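Local coordinates for protein tryptophanyl-tRNA synthetase (Mycoplasma pneumoniae, PDB 2YY5) that probably catalyses the ATP-dependent attachment of tryptophan to tRNA(Trp), working as a homodimeric class I aminoacyl-tRNA synthetase, at residues L80-L86 and C317-K322; V224-A230 and K288-T292; K237-A241 and L275-F279; I143-P148 and K178-P182. The protein carries 1 engineered substitution. All blocks are in the same frame, centred on the assembly; numbering follows the deposited sequence.

Interaction 1 of 4, residues L80-L86 and C317-K322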
loop_
_atom_site.group_PDB
_atom_site.type_symbol
_atom_site.label_atom_id
_atom_site.label_comp_id
_atom_site.label_asym_id
_atom_site.label_seq_id
_atom_site.Cartn_x
_atom_site.Cartn_y
_atom_site.Cartn_z
ATOM N N LEU B 80 11.911 -16.589 -11.454
ATOM C CA LEU B 80 10.497 -16.770 -11.138
ATOM C C LEU B 80 10.293 -16.649 -9.628
ATOM O O LEU B 80 10.812 -17.455 -8.863
ATOM C CB LEU B 80 10.032 -18.145 -11.632
ATOM C CG LEU B 80 8.645 -18.657 -11.226
ATOM C CD1 LEU B 80 7.539 -17.727 -11.738
ATOM C CD2 LEU B 80 8.470 -20.071 -11.786
ATOM N N PHE B 81 9.536 -15.644 -9.201
ATOM C CA PHE B 81 9.319 -15.438 -7.774
ATOM C C PHE B 81 7.870 -15.170 -7.373
ATOM O O PHE B 81 7.002 -15.015 -8.223
ATOM C CB PHE B 81 10.209 -14.294 -7.288
ATOM C CG PHE B 81 9.858 -12.945 -7.870
ATOM C CD1 PHE B 81 9.201 -11.989 -7.097
ATOM C CD2 PHE B 81 10.257 -12.601 -9.161
ATOM C CE1 PHE B 81 8.960 -10.703 -7.594
ATOM C CE2 PHE B 81 10.021 -11.314 -9.668
ATOM C CZ PHE B 81 9.374 -10.364 -8.881
ATOM N N LEU B 82 7.621 -15.126 -6.062
ATOM C CA LEU B 82 6.285 -14.855 -5.540
ATOM C C LEU B 82 6.285 -13.436 -4.996
ATOM O O LEU B 82 6.983 -13.139 -4.027
ATOM C CB LEU B 82 5.922 -15.832 -4.420
ATOM C CG LEU B 82 4.515 -15.616 -3.852
ATOM C CD1 LEU B 82 3.514 -16.043 -4.906
ATOM C CD2 LEU B 82 4.298 -16.410 -2.568
ATOM N N GLN B 83 5.501 -12.569 -5.633
ATOM C CA GLN B 83 5.396 -11.161 -5.259
ATOM C C GLN B 83 5.402 -10.887 -3.749
ATOM O O GLN B 83 6.152 -10.041 -3.268
ATOM C CB GLN B 83 4.134 -10.561 -5.901
ATOM C CG GLN B 83 3.918 -9.076 -5.640
ATOM C CD GLN B 83 2.667 -8.553 -6.318
ATOM O OE1 GLN B 83 1.716 -9.296 -6.539
ATOM N NE2 GLN B 83 2.655 -7.264 -6.634
ATOM N N SER B 84 4.577 -11.605 -3.003
ATOM C CA SER B 84 4.506 -11.400 -1.564
ATOM C C SER B 84 5.795 -11.739 -0.808
ATOM O O SER B 84 5.940 -11.351 0.354
ATOM C CB SER B 84 3.336 -12.210 -0.974
ATOM O OG SER B 84 3.565 -13.613 -1.043
ATOM N N ASP B 85 6.720 -12.469 -1.438
ATOM C CA ASP B 85 7.976 -12.823 -0.767
ATOM C C ASP B 85 8.892 -11.616 -0.640
ATOM O O ASP B 85 9.875 -11.652 0.102
ATOM C CB ASP B 85 8.718 -13.931 -1.520
ATOM C CG ASP B 85 8.296 -15.327 -1.088
ATOM O OD1 ASP B 85 8.550 -16.282 -1.851
ATOM O OD2 ASP B 85 7.726 -15.478 0.013
ATOM N N LEU B 86 8.572 -10.555 -1.377
ATOM C CA LEU B 86 9.360 -9.332 -1.341
ATOM C C LEU B 86 8.624 -8.104 -0.791
ATOM O O LEU B 86 7.804 -7.497 -1.473
ATOM C CB LEU B 86 9.889 -8.998 -2.742
ATOM C CG LEU B 86 11.015 -9.862 -3.306
ATOM C CD1 LEU B 86 10.504 -11.277 -3.541
ATOM C CD2 LEU B 86 11.528 -9.249 -4.608
ATOM N N CYS B 317 12.512 -23.225 -6.155
ATOM C CA CYS B 317 12.426 -22.306 -7.272
ATOM C C CYS B 317 12.088 -20.906 -6.778
ATOM O O CYS B 317 12.783 -19.928 -7.094
ATOM C CB CYS B 317 11.353 -22.770 -8.248
ATOM S SG CYS B 317 11.028 -21.569 -9.531
ATOM N N LEU B 318 11.014 -20.819 -6.000
ATOM C CA LEU B 318 10.568 -19.544 -5.467
ATOM C C LEU B 318 11.611 -19.002 -4.503
ATOM O O LEU B 318 11.846 -17.797 -4.433
ATOM C CB LEU B 318 9.217 -19.722 -4.765
ATOM C CG LEU B 318 8.064 -20.011 -5.726
ATOM C CD1 LEU B 318 6.819 -20.399 -4.938
ATOM C CD2 LEU B 318 7.819 -18.769 -6.611
ATOM N N GLN B 319 12.259 -19.898 -3.775
ATOM C CA GLN B 319 13.267 -19.476 -2.820
ATOM C C GLN B 319 14.443 -18.788 -3.529
ATOM O O GLN B 319 14.930 -17.754 -3.068
ATOM C CB GLN B 319 13.729 -20.676 -1.992
ATOM C CG GLN B 319 13.700 -20.406 -0.504
ATOM C CD GLN B 319 12.339 -19.938 -0.027
ATOM O OE1 GLN B 319 12.228 -19.222 0.970
ATOM N NE2 GLN B 319 11.295 -20.346 -0.735
ATOM N N ALA B 320 14.873 -19.347 -4.659
ATOM C CA ALA B 320 15.970 -18.770 -5.431
ATOM C C ALA B 320 15.497 -17.523 -6.179
ATOM O O ALA B 320 16.233 -16.544 -6.295
ATOM C CB ALA B 320 16.520 -19.799 -6.418
ATOM N N GLY B 321 14.279 -17.566 -6.708
ATOM C CA GLY B 321 13.756 -16.405 -7.404
ATOM C C GLY B 321 13.708 -15.248 -6.419
ATOM O O GLY B 321 14.160 -14.143 -6.716
ATOM N N LYS B 322 13.157 -15.518 -5.238
ATOM C CA LYS B 322 13.051 -14.536 -4.167
ATOM C C LYS B 322 14.373 -13.787 -3.989
ATOM O O LYS B 322 14.421 -12.554 -4.008
ATOM C CB LYS B 322 12.703 -15.248 -2.855
ATOM C CG LYS B 322 12.583 -14.341 -1.627
ATOM C CD LYS B 322 12.672 -15.165 -0.354
ATOM C CE LYS B 322 11.902 -14.537 0.801
ATOM N NZ LYS B 322 12.386 -13.195 1.216
HETATM O O HOH W 1 9.643 -15.844 -4.293
#
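Leu80 and Phe81, at the end of strand 78-82, pass across Gly321 of helix 311-340, and the glycine allows a close backbone approach of 4.6 Å between Phe81 CA and Gly321 CA. Gly321 CA directs a C-H at Leu80 O, almost straight (3.4 Å, 169° at the hydrogen). One turn earlier on the helix, Cys317 SG meets Leu80 CD2 at 3.7 Å, while Leu318 CD2 lies against the peptide joining Phe81 to Leu82 and reaches Leu82 CB at 4.1 Å. Next along the helix from Gly321, the aliphatic chain of Lys322 runs at about a right angle to Asp85; a bend at its last torsion (chi4 -62°) turns the ammonium toward Asp85, and NZ donates to Asp85 O at 3.2 Å.

A water ties the shell together: it accepts from Leu82 N and donates to both Asp85 OD1 and Leu318 O. The other carboxylate oxygen, OD2, accepts from Ser344 N of the second subunit, so this spot also joins the dimer.

Strand and helix cross at 92°. Leu80 rests on helix 54-71, Phe81 bonds through its backbone to strand 37-42, and helix 311-340 packs across the end of strand 78-82, an outermost strand of the parallel sheet within this chain, in the Rossmann-type nucleotide-binding domain.

Interaction 2 of 4, residues V224-A230 and K288-T292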
loop_
_atom_site.group_PDB
_atom_site.type_symbol
_atom_site.label_atom_id
_atom_site.label_comp_id
_atom_site.label_asym_id
_atom_site.label_seq_id
_atom_site.Cartn_x
_atom_site.Cartn_y
_atom_site.Cartn_z
ATOM N N VAL B 224 -13.381 -30.685 -25.823
ATOM C CA VAL B 224 -14.104 -31.123 -27.014
ATOM C C VAL B 224 -15.486 -30.479 -27.104
ATOM O O VAL B 224 -15.848 -29.917 -28.143
ATOM C CB VAL B 224 -14.284 -32.661 -27.038
ATOM C CG1 VAL B 224 -15.297 -33.058 -28.103
ATOM C CG2 VAL B 224 -12.961 -33.332 -27.337
ATOM N N LYS B 225 -16.256 -30.553 -26.021
ATOM C CA LYS B 225 -17.598 -29.976 -26.025
ATOM C C LYS B 225 -17.601 -28.455 -26.222
ATOM O O LYS B 225 -18.376 -27.917 -27.019
ATOM C CB LYS B 225 -18.335 -30.316 -24.723
ATOM C CG LYS B 225 -19.818 -29.920 -24.730
ATOM C CD LYS B 225 -20.437 -29.899 -23.328
ATOM C CE LYS B 225 -19.944 -28.702 -22.509
ATOM N NZ LYS B 225 -20.577 -28.610 -21.155
ATOM N N LYS B 226 -16.732 -27.763 -25.495
ATOM C CA LYS B 226 -16.669 -26.306 -25.574
ATOM C C LYS B 226 -16.375 -25.772 -26.964
ATOM O O LYS B 226 -16.987 -24.799 -27.402
ATOM C CB LYS B 226 -15.622 -25.772 -24.594
ATOM C CG LYS B 226 -16.015 -25.949 -23.153
ATOM C CD LYS B 226 -15.003 -25.346 -22.215
ATOM C CE LYS B 226 -15.529 -25.413 -20.797
ATOM N NZ LYS B 226 -14.600 -24.788 -19.839
ATOM N N ILE B 227 -15.436 -26.410 -27.651
ATOM C CA ILE B 227 -15.050 -25.980 -28.979
ATOM C C ILE B 227 -16.124 -26.318 -30.002
ATOM O O ILE B 227 -16.432 -25.503 -30.876
ATOM C CB ILE B 227 -13.693 -26.601 -29.355
ATOM C CG1 ILE B 227 -12.606 -25.987 -28.464
ATOM C CG2 ILE B 227 -13.379 -26.354 -30.815
ATOM C CD1 ILE B 227 -11.298 -26.732 -28.447
ATOM N N ARG B 228 -16.713 -27.503 -29.877
ATOM C CA ARG B 228 -17.765 -27.921 -30.795
ATOM C C ARG B 228 -18.925 -26.937 -30.770
ATOM O O ARG B 228 -19.632 -26.781 -31.756
ATOM C CB ARG B 228 -18.298 -29.294 -30.407
ATOM C CG ARG B 228 -19.374 -29.808 -31.346
ATOM C CD ARG B 228 -18.768 -30.740 -32.366
ATOM N NE ARG B 228 -18.161 -31.882 -31.689
ATOM C CZ ARG B 228 -17.481 -32.847 -32.297
ATOM N NH1 ARG B 228 -16.968 -33.844 -31.587
ATOM N NH2 ARG B 228 -17.311 -32.814 -33.609
ATOM N N GLN B 229 -19.114 -26.284 -29.628
ATOM C CA GLN B 229 -20.199 -25.324 -29.440
ATOM C C GLN B 229 -19.780 -23.873 -29.669
ATOM O O GLN B 229 -20.588 -22.959 -29.487
ATOM C CB GLN B 229 -20.751 -25.418 -28.017
ATOM C CG GLN B 229 -21.131 -26.797 -27.533
ATOM C CD GLN B 229 -21.409 -26.791 -26.042
ATOM O OE1 GLN B 229 -20.529 -26.472 -25.234
ATOM N NE2 GLN B 229 -22.635 -27.129 -25.666
ATOM N N ALA B 230 -18.521 -23.655 -30.033
ATOM C CA ALA B 230 -18.030 -22.295 -30.260
ATOM C C ALA B 230 -18.927 -21.576 -31.255
ATOM O O ALA B 230 -19.177 -22.081 -32.350
ATOM C CB ALA B 230 -16.590 -22.330 -30.779
ATOM N N LYS B 288 -13.244 -26.512 -36.148
ATOM C CA LYS B 288 -13.387 -26.853 -34.734
ATOM C C LYS B 288 -12.647 -28.140 -34.421
ATOM O O LYS B 288 -12.030 -28.275 -33.362
ATOM C CB LYS B 288 -14.860 -26.996 -34.363
ATOM C CG LYS B 288 -15.589 -25.672 -34.264
ATOM C CD LYS B 288 -17.055 -25.852 -33.893
ATOM C CE LYS B 288 -17.733 -24.496 -33.712
ATOM N NZ LYS B 288 -19.186 -24.623 -33.443
ATOM N N ASN B 289 -12.715 -29.082 -35.356
ATOM C CA ASN B 289 -12.044 -30.368 -35.220
ATOM C C ASN B 289 -10.539 -30.202 -35.072
ATOM O O ASN B 289 -9.933 -30.783 -34.174
ATOM C CB ASN B 289 -12.323 -31.246 -36.439
ATOM C CG ASN B 289 -13.442 -32.232 -36.198
ATOM O OD1 ASN B 289 -14.621 -31.898 -36.301
ATOM N ND2 ASN B 289 -13.074 -33.462 -35.857
ATOM N N ALA B 290 -9.942 -29.415 -35.967
ATOM C CA ALA B 290 -8.505 -29.176 -35.948
ATOM C C ALA B 290 -8.097 -28.355 -34.725
ATOM O O ALA B 290 -7.013 -28.549 -34.162
ATOM C CB ALA B 290 -8.081 -28.469 -37.227
ATOM N N LEU B 291 -8.970 -27.436 -34.319
ATOM C CA LEU B 291 -8.707 -26.599 -33.157
ATOM C C LEU B 291 -8.752 -27.460 -31.904
ATOM O O LEU B 291 -7.937 -27.290 -30.997
ATOM C CB LEU B 291 -9.750 -25.487 -33.051
ATOM C CG LEU B 291 -9.612 -24.552 -31.846
ATOM C CD1 LEU B 291 -8.241 -23.881 -31.876
ATOM C CD2 LEU B 291 -10.734 -23.512 -31.863
ATOM N N THR B 292 -9.702 -28.390 -31.867
ATOM C CA THR B 292 -9.850 -29.282 -30.726
ATOM C C THR B 292 -8.650 -30.209 -30.555
ATOM O O THR B 292 -8.296 -30.556 -29.433
ATOM C CB THR B 292 -11.131 -30.141 -30.840
ATOM O OG1 THR B 292 -12.285 -29.298 -30.718
ATOM C CG2 THR B 292 -11.168 -31.191 -29.745
HETATM O O HOH W 2 -14.669 -30.332 -30.523
#
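Ile227 and Thr292 meet where helices 220-228 and 284-308 run antiparallel, their short axes 9.4 Å apart at an angle of 147°. This helix pair lies on the KMSKS side of the synthetase: the side chain of Ile227 is about 8 Å from that of Met203, a residue of that motif predicted to bind ATP.

Apolar contacts fill the middle of the interface. Ile227 points into helix 284-308 and spreads its branches, CG2 resting 4.0 Å from Leu291 CD2 while CD1 lies against Thr292 OG1 and CA. A turn back, Val224 CG2 touches Thr292 CG2 at 3.7 Å. Met251 of helix 246-259 touches Leu291, Lys288 and Ala230.

Water-mediated and intrahelical bonds occupy one flank. Thr292 turns its hydroxyl back along its own helix (chi1 -68°) and donates to Lys288 O; that carbonyl also accepts from Thr292 N, and the two donors reach it from opposite faces of its plane. A water then donates to both Thr292 OG1 and Val224 O, linking the helices.

The direct hydrogen bonds gather at the C-terminal end of helix 220-228. Lys288 stretches out fully beyond CG, its methylenes passing Ile227 O, and delivers its ammonium to the carbonyls of Arg228, at the helix end, and of Ala230, in the turn beyond it, where the negative end of the helix dipole would probably favour a cation. There NZ donates to Arg228 O at 2.8 Å from well above the carbonyl plane, and to Ala230 O at 2.8 Å with the donor tilted only 15° from that plane.

Interaction 3 of 4, residues K237-A241 and L275-F279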
loop_
_atom_site.group_PDB
_atom_site.type_symbol
_atom_site.label_atom_id
_atom_site.label_comp_id
_atom_site.label_asym_id
_atom_site.label_seq_id
_atom_site.Cartn_x
_atom_site.Cartn_y
_atom_site.Cartn_z
ATOM N N LYS B 237 -17.541 -19.054 -44.233
ATOM C CA LYS B 237 -16.299 -18.677 -44.893
ATOM C C LYS B 237 -15.186 -18.603 -43.860
ATOM O O LYS B 237 -15.192 -17.722 -43.002
ATOM C CB LYS B 237 -16.445 -17.316 -45.572
ATOM C CG LYS B 237 -15.398 -17.063 -46.643
ATOM C CD LYS B 237 -15.857 -17.563 -48.015
ATOM C CE LYS B 237 -16.173 -19.058 -48.029
ATOM N NZ LYS B 237 -16.822 -19.476 -49.308
ATOM N N ILE B 238 -14.235 -19.529 -43.937
ATOM C CA ILE B 238 -13.125 -19.540 -42.990
ATOM C C ILE B 238 -11.990 -18.643 -43.468
ATOM O O ILE B 238 -11.329 -18.928 -44.466
ATOM C CB ILE B 238 -12.593 -20.970 -42.764
ATOM C CG1 ILE B 238 -13.706 -21.846 -42.176
ATOM C CG2 ILE B 238 -11.409 -20.938 -41.808
ATOM C CD1 ILE B 238 -13.433 -23.338 -42.239
ATOM N N ARG B 239 -11.779 -17.554 -42.736
ATOM C CA ARG B 239 -10.743 -16.579 -43.044
ATOM C C ARG B 239 -10.569 -15.682 -41.829
ATOM O O ARG B 239 -11.369 -15.743 -40.892
ATOM C CB ARG B 239 -11.170 -15.720 -44.229
ATOM C CG ARG B 239 -12.436 -14.914 -43.967
ATOM C CD ARG B 239 -12.776 -14.066 -45.165
ATOM N NE ARG B 239 -14.201 -14.094 -45.464
ATOM C CZ ARG B 239 -14.699 -13.960 -46.688
ATOM N NH1 ARG B 239 -13.880 -13.790 -47.719
ATOM N NH2 ARG B 239 -16.011 -14.008 -46.883
ATOM N N PHE B 240 -9.535 -14.847 -41.847
ATOM C CA PHE B 240 -9.294 -13.926 -40.745
ATOM C C PHE B 240 -10.049 -12.620 -40.968
ATOM O O PHE B 240 -9.681 -11.815 -41.822
ATOM C CB PHE B 240 -7.798 -13.629 -40.593
ATOM C CG PHE B 240 -6.986 -14.802 -40.119
ATOM C CD1 PHE B 240 -6.555 -15.778 -41.014
ATOM C CD2 PHE B 240 -6.660 -14.936 -38.771
ATOM C CE1 PHE B 240 -5.807 -16.876 -40.572
ATOM C CE2 PHE B 240 -5.913 -16.026 -38.318
ATOM C CZ PHE B 240 -5.487 -16.998 -39.220
ATOM N N ALA B 241 -11.111 -12.408 -40.199
ATOM C CA ALA B 241 -11.898 -11.187 -40.328
ATOM C C ALA B 241 -12.428 -10.753 -38.975
ATOM O O ALA B 241 -13.633 -10.744 -38.745
ATOM C CB ALA B 241 -13.056 -11.398 -41.301
ATOM N N LEU B 275 -3.416 -21.499 -43.850
ATOM C CA LEU B 275 -4.660 -21.952 -43.228
ATOM C C LEU B 275 -5.918 -21.594 -44.032
ATOM O O LEU B 275 -6.830 -22.419 -44.181
ATOM C CB LEU B 275 -4.787 -21.377 -41.814
ATOM C CG LEU B 275 -3.774 -21.767 -40.734
ATOM C CD1 LEU B 275 -4.289 -21.251 -39.381
ATOM C CD2 LEU B 275 -3.606 -23.284 -40.681
ATOM N N GLU B 276 -5.981 -20.364 -44.533
ATOM C CA GLU B 276 -7.137 -19.953 -45.310
ATOM C C GLU B 276 -7.266 -20.820 -46.553
ATOM O O GLU B 276 -8.381 -21.200 -46.937
ATOM C CB GLU B 276 -7.036 -18.479 -45.716
ATOM C CG GLU B 276 -7.216 -17.499 -44.567
ATOM C CD GLU B 276 -7.659 -16.127 -45.047
ATOM O OE1 GLU B 276 -7.738 -15.187 -44.220
ATOM O OE2 GLU B 276 -7.934 -15.994 -46.259
ATOM N N ALA B 277 -6.133 -21.132 -47.182
ATOM C CA ALA B 277 -6.143 -21.969 -48.383
ATOM C C ALA B 277 -6.589 -23.391 -48.031
ATOM O O ALA B 277 -7.325 -24.026 -48.782
ATOM C CB ALA B 277 -4.756 -21.994 -49.026
ATOM N N TYR B 278 -6.148 -23.884 -46.883
ATOM C CA TYR B 278 -6.513 -25.219 -46.442
ATOM C C TYR B 278 -8.013 -25.329 -46.148
ATOM O O TYR B 278 -8.684 -26.263 -46.594
ATOM C CB TYR B 278 -5.727 -25.591 -45.180
ATOM C CG TYR B 278 -6.097 -26.953 -44.643
ATOM C CD1 TYR B 278 -5.508 -28.108 -45.154
ATOM C CD2 TYR B 278 -7.087 -27.094 -43.672
ATOM C CE1 TYR B 278 -5.901 -29.370 -44.717
ATOM C CE2 TYR B 278 -7.487 -28.349 -43.234
ATOM C CZ TYR B 278 -6.890 -29.484 -43.759
ATOM O OH TYR B 278 -7.295 -30.729 -43.330
ATOM N N PHE B 279 -8.535 -24.382 -45.381
ATOM C CA PHE B 279 -9.948 -24.403 -45.022
ATOM C C PHE B 279 -10.830 -23.860 -46.129
ATOM O O PHE B 279 -12.056 -23.769 -45.990
ATOM C CB PHE B 279 -10.153 -23.623 -43.727
ATOM C CG PHE B 279 -9.620 -24.335 -42.527
ATOM C CD1 PHE B 279 -10.286 -25.446 -42.020
ATOM C CD2 PHE B 279 -8.418 -23.945 -41.943
ATOM C CE1 PHE B 279 -9.763 -26.165 -40.951
ATOM C CE2 PHE B 279 -7.885 -24.656 -40.874
ATOM C CZ PHE B 279 -8.558 -25.769 -40.378
HETATM O O HOH W 3 -10.835 -20.509 -46.639
#
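Glu276 OE1 accepts the backbone N-H of Phe240 at 3.0 Å in a nearly straight bond (170° at the hydrogen), although the donor stands above the carboxylate plane and not within it. The same oxygen lies at the edge of the Phe240 ring, in its plane, 3.5 Å from CD1. Ring and carboxylate are also nearly coplanar, 17° apart, and the slightly positive ring hydrogens would suit the oxygen. An extended Glu276 chain spans the distance from the helix to the loop: beyond CG it hardly bends (chi2 -157°), which carries its carboxylate over Arg239, where CD packs 3.6 Å from Arg239 CB. The guanidinium of Arg239 leads off elsewhere, its NH1 6.5 Å from Glu276 OE2, so any attraction between the charges is probably weak and long-range.

A water adds a second polar link, donating to Ile238 O and to Glu276 O. Beside it, the contact turns apolar. Ile238 points at the helix and sets two branches against Phe279, CG2 and CD1 lying 3.5 and 3.6 Å from Phe279 CB. Tyr278 CD2 sits above the centre of one face of the Phe279 ring. Phe240 reaches Leu275 more loosely with its far edge, CZ to CD1.

The loop between helices 220-228 and 246-259 is in this way fastened to the short helix 275-278. Ile238 and Phe240 also rest on Leu252 of helix 246-259, while Ile238 and Phe279 both pack on Leu287 of helix 284-308.

Interaction 4 of 4, residues I143-P148 and K178-P182; sequences ILLYQP and KLRLP
Leu179 meets the side chain of Gln147 at about a right angle, at the start of a contact between the two lead-ins to a beta-alpha-beta crossover: the 143-148 turn feeds strand 150-152, helix 158-175 follows, and the 178-182 loop enters the parallel strand 183-185. Gln147 leaves the helical conformation with a positive phi of 40°, and its bent chain brings the amide up to Leu179 and the backbone of Arg180.

Arg180 comes next, its CB directed toward the turn. With CG placed opposite the backbone N (chi1 154°), its methylenes pass close to two successive carbonyls, CD lying 3.3 Å from Gln147 O and 3.4 Å from Pro148 O. A kink at chi3 then turns the guanidinium to Asp149, with which NE forms a salt bridge. A water donates to both Arg180 O and Pro148 O, joining the segments where no direct hydrogen bond is clear.

Leu181 turns the other way, onto helix 158-175. Pro182 faces the turn and packs on Ile143 and Leu144, in the C-terminal part of helix 131-144. Its ring crosses both side chains at about right angles. The side chain of Ile143 also lies about 4 Å from the bound tryptophanyl-sulfamoyl adenosine, consistent with this packing lying behind the ligand pocket. Pro182 CD meets Leu144 CD1 at 3.9 Å, and Pro182 CB meets Ile143 CG2 at 3.5 Å.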
loop_
_atom_site.group_PDB
_atom_site.type_symbol
_atom_site.label_atom_id
_atom_site.label_comp_id
_atom_site.label_asym_id
_atom_site.label_seq_id
_atom_site.Cartn_x
_atom_site.Cartn_y
_atom_site.Cartn_z
ATOM N N ILE B 143 6.597 -3.029 -11.831
ATOM C CA ILE B 143 7.374 -2.804 -13.041
ATOM C C ILE B 143 8.664 -2.058 -12.722
ATOM O O ILE B 143 9.761 -2.580 -12.913
ATOM C CB ILE B 143 6.593 -1.961 -14.067
ATOM C CG1 ILE B 143 5.263 -2.636 -14.412
ATOM C CG2 ILE B 143 7.427 -1.776 -15.318
ATOM C CD1 ILE B 143 4.316 -1.726 -15.171
ATOM N N LEU B 144 8.513 -0.836 -12.220
ATOM C CA LEU B 144 9.643 0.024 -11.899
ATOM C C LEU B 144 10.690 -0.506 -10.922
ATOM O O LEU B 144 11.809 0.005 -10.876
ATOM C CB LEU B 144 9.122 1.382 -11.424
ATOM C CG LEU B 144 8.734 2.404 -12.505
ATOM C CD1 LEU B 144 9.028 1.857 -13.889
ATOM C CD2 LEU B 144 7.276 2.759 -12.373
ATOM N N LEU B 145 10.339 -1.521 -10.141
ATOM C CA LEU B 145 11.287 -2.089 -9.186
ATOM C C LEU B 145 12.439 -2.782 -9.911
ATOM O O LEU B 145 13.554 -2.861 -9.398
ATOM C CB LEU B 145 10.593 -3.115 -8.291
ATOM C CG LEU B 145 10.424 -2.804 -6.806
ATOM C CD1 LEU B 145 9.716 -3.985 -6.130
ATOM C CD2 LEU B 145 11.787 -2.536 -6.174
ATOM N N TYR B 146 12.157 -3.289 -11.105
ATOM C CA TYR B 146 13.161 -3.995 -11.885
ATOM C C TYR B 146 13.658 -3.198 -13.092
ATOM O O TYR B 146 14.487 -3.691 -13.862
ATOM C CB TYR B 146 12.598 -5.355 -12.317
ATOM C CG TYR B 146 12.169 -6.185 -11.135
ATOM C CD1 TYR B 146 13.100 -6.924 -10.401
ATOM C CD2 TYR B 146 10.855 -6.129 -10.666
ATOM C CE1 TYR B 146 12.736 -7.575 -9.216
ATOM C CE2 TYR B 146 10.478 -6.775 -9.483
ATOM C CZ TYR B 146 11.424 -7.492 -8.761
ATOM O OH TYR B 146 11.071 -8.085 -7.571
ATOM N N GLN B 147 13.155 -1.971 -13.245
ATOM C CA GLN B 147 13.568 -1.095 -14.339
ATOM C C GLN B 147 13.728 -1.851 -15.652
ATOM O O GLN B 147 14.735 -1.702 -16.328
ATOM C CB GLN B 147 14.906 -0.446 -13.997
ATOM C CG GLN B 147 14.856 0.601 -12.902
ATOM C CD GLN B 147 14.004 1.786 -13.284
ATOM O OE1 GLN B 147 12.923 1.996 -12.726
ATOM N NE2 GLN B 147 14.477 2.568 -14.249
ATOM N N PRO B 148 12.727 -2.651 -16.040
ATOM C CA PRO B 148 12.802 -3.426 -17.281
ATOM C C PRO B 148 12.667 -2.599 -18.547
ATOM O O PRO B 148 12.128 -1.492 -18.516
ATOM C CB PRO B 148 11.646 -4.392 -17.128
ATOM C CG PRO B 148 10.598 -3.480 -16.547
ATOM C CD PRO B 148 11.381 -2.764 -15.448
ATOM N N LYS B 178 16.759 9.190 -11.950
ATOM C CA LYS B 178 17.095 8.576 -13.239
ATOM C C LYS B 178 16.276 7.300 -13.429
ATOM O O LYS B 178 16.497 6.294 -12.744
ATOM C CB LYS B 178 18.585 8.209 -13.321
ATOM C CG LYS B 178 19.573 9.367 -13.236
ATOM C CD LYS B 178 19.762 9.849 -11.803
ATOM C CE LYS B 178 21.144 10.466 -11.617
ATOM N NZ LYS B 178 22.221 9.475 -11.920
ATOM N N LEU B 179 15.330 7.345 -14.361
ATOM C CA LEU B 179 14.494 6.188 -14.628
ATOM C C LEU B 179 14.508 5.802 -16.093
ATOM O O LEU B 179 15.028 6.515 -16.948
ATOM C CB LEU B 179 13.046 6.451 -14.190
ATOM C CG LEU B 179 12.631 6.018 -12.785
ATOM C CD1 LEU B 179 13.511 6.692 -11.753
ATOM C CD2 LEU B 179 11.172 6.364 -12.544
ATOM N N ARG B 180 13.930 4.647 -16.364
ATOM C CA ARG B 180 13.822 4.130 -17.710
ATOM C C ARG B 180 12.337 3.825 -17.867
ATOM O O ARG B 180 11.764 3.092 -17.066
ATOM C CB ARG B 180 14.661 2.861 -17.840
ATOM C CG ARG B 180 14.201 1.907 -18.917
ATOM C CD ARG B 180 14.893 0.549 -18.799
ATOM N NE ARG B 180 16.186 0.511 -19.474
ATOM C CZ ARG B 180 17.340 0.898 -18.941
ATOM N NH1 ARG B 180 18.450 0.820 -19.661
ATOM N NH2 ARG B 180 17.398 1.341 -17.692
ATOM N N LEU B 181 11.705 4.406 -18.877
ATOM C CA LEU B 181 10.294 4.166 -19.096
ATOM C C LEU B 181 10.060 2.765 -19.653
ATOM O O LEU B 181 10.593 2.396 -20.694
ATOM C CB LEU B 181 9.730 5.217 -20.047
ATOM C CG LEU B 181 9.942 6.660 -19.581
ATOM C CD1 LEU B 181 9.310 7.596 -20.596
ATOM C CD2 LEU B 181 9.344 6.874 -18.185
ATOM N N PRO B 182 9.260 1.955 -18.954
ATOM C CA PRO B 182 8.999 0.599 -19.440
ATOM C C PRO B 182 8.163 0.631 -20.712
ATOM O O PRO B 182 7.249 1.437 -20.835
ATOM C CB PRO B 182 8.251 -0.039 -18.280
ATOM C CG PRO B 182 7.456 1.119 -17.737
ATOM C CD PRO B 182 8.486 2.241 -17.732
HETATM O O HOH W 4 11.206 0.404 -16.432
#

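Overall arrangement
From the N terminus, interaction 1 opens first, at 80-86, and closes last, when helix 311-340 returns to the sheet; the other three are nested inside that long loop. Interaction 4 opens at 143 and closes at 182, spanning one crossover. Interaction 2 begins afterwards at 224, and interaction 3 is nested within it, closing at 279 before 288-292 closes the larger loop. None crosses another. Interactions 1 and 4 touch in the nucleotide-binding domain, where Tyr146 packs on Phe81 and Leu86. Interactions 2 and 3 touch through Ala290 and Phe279 and tie together the distant helical part, whose contact centres lie about 37 to 44 Å from those of interactions 1 and 4.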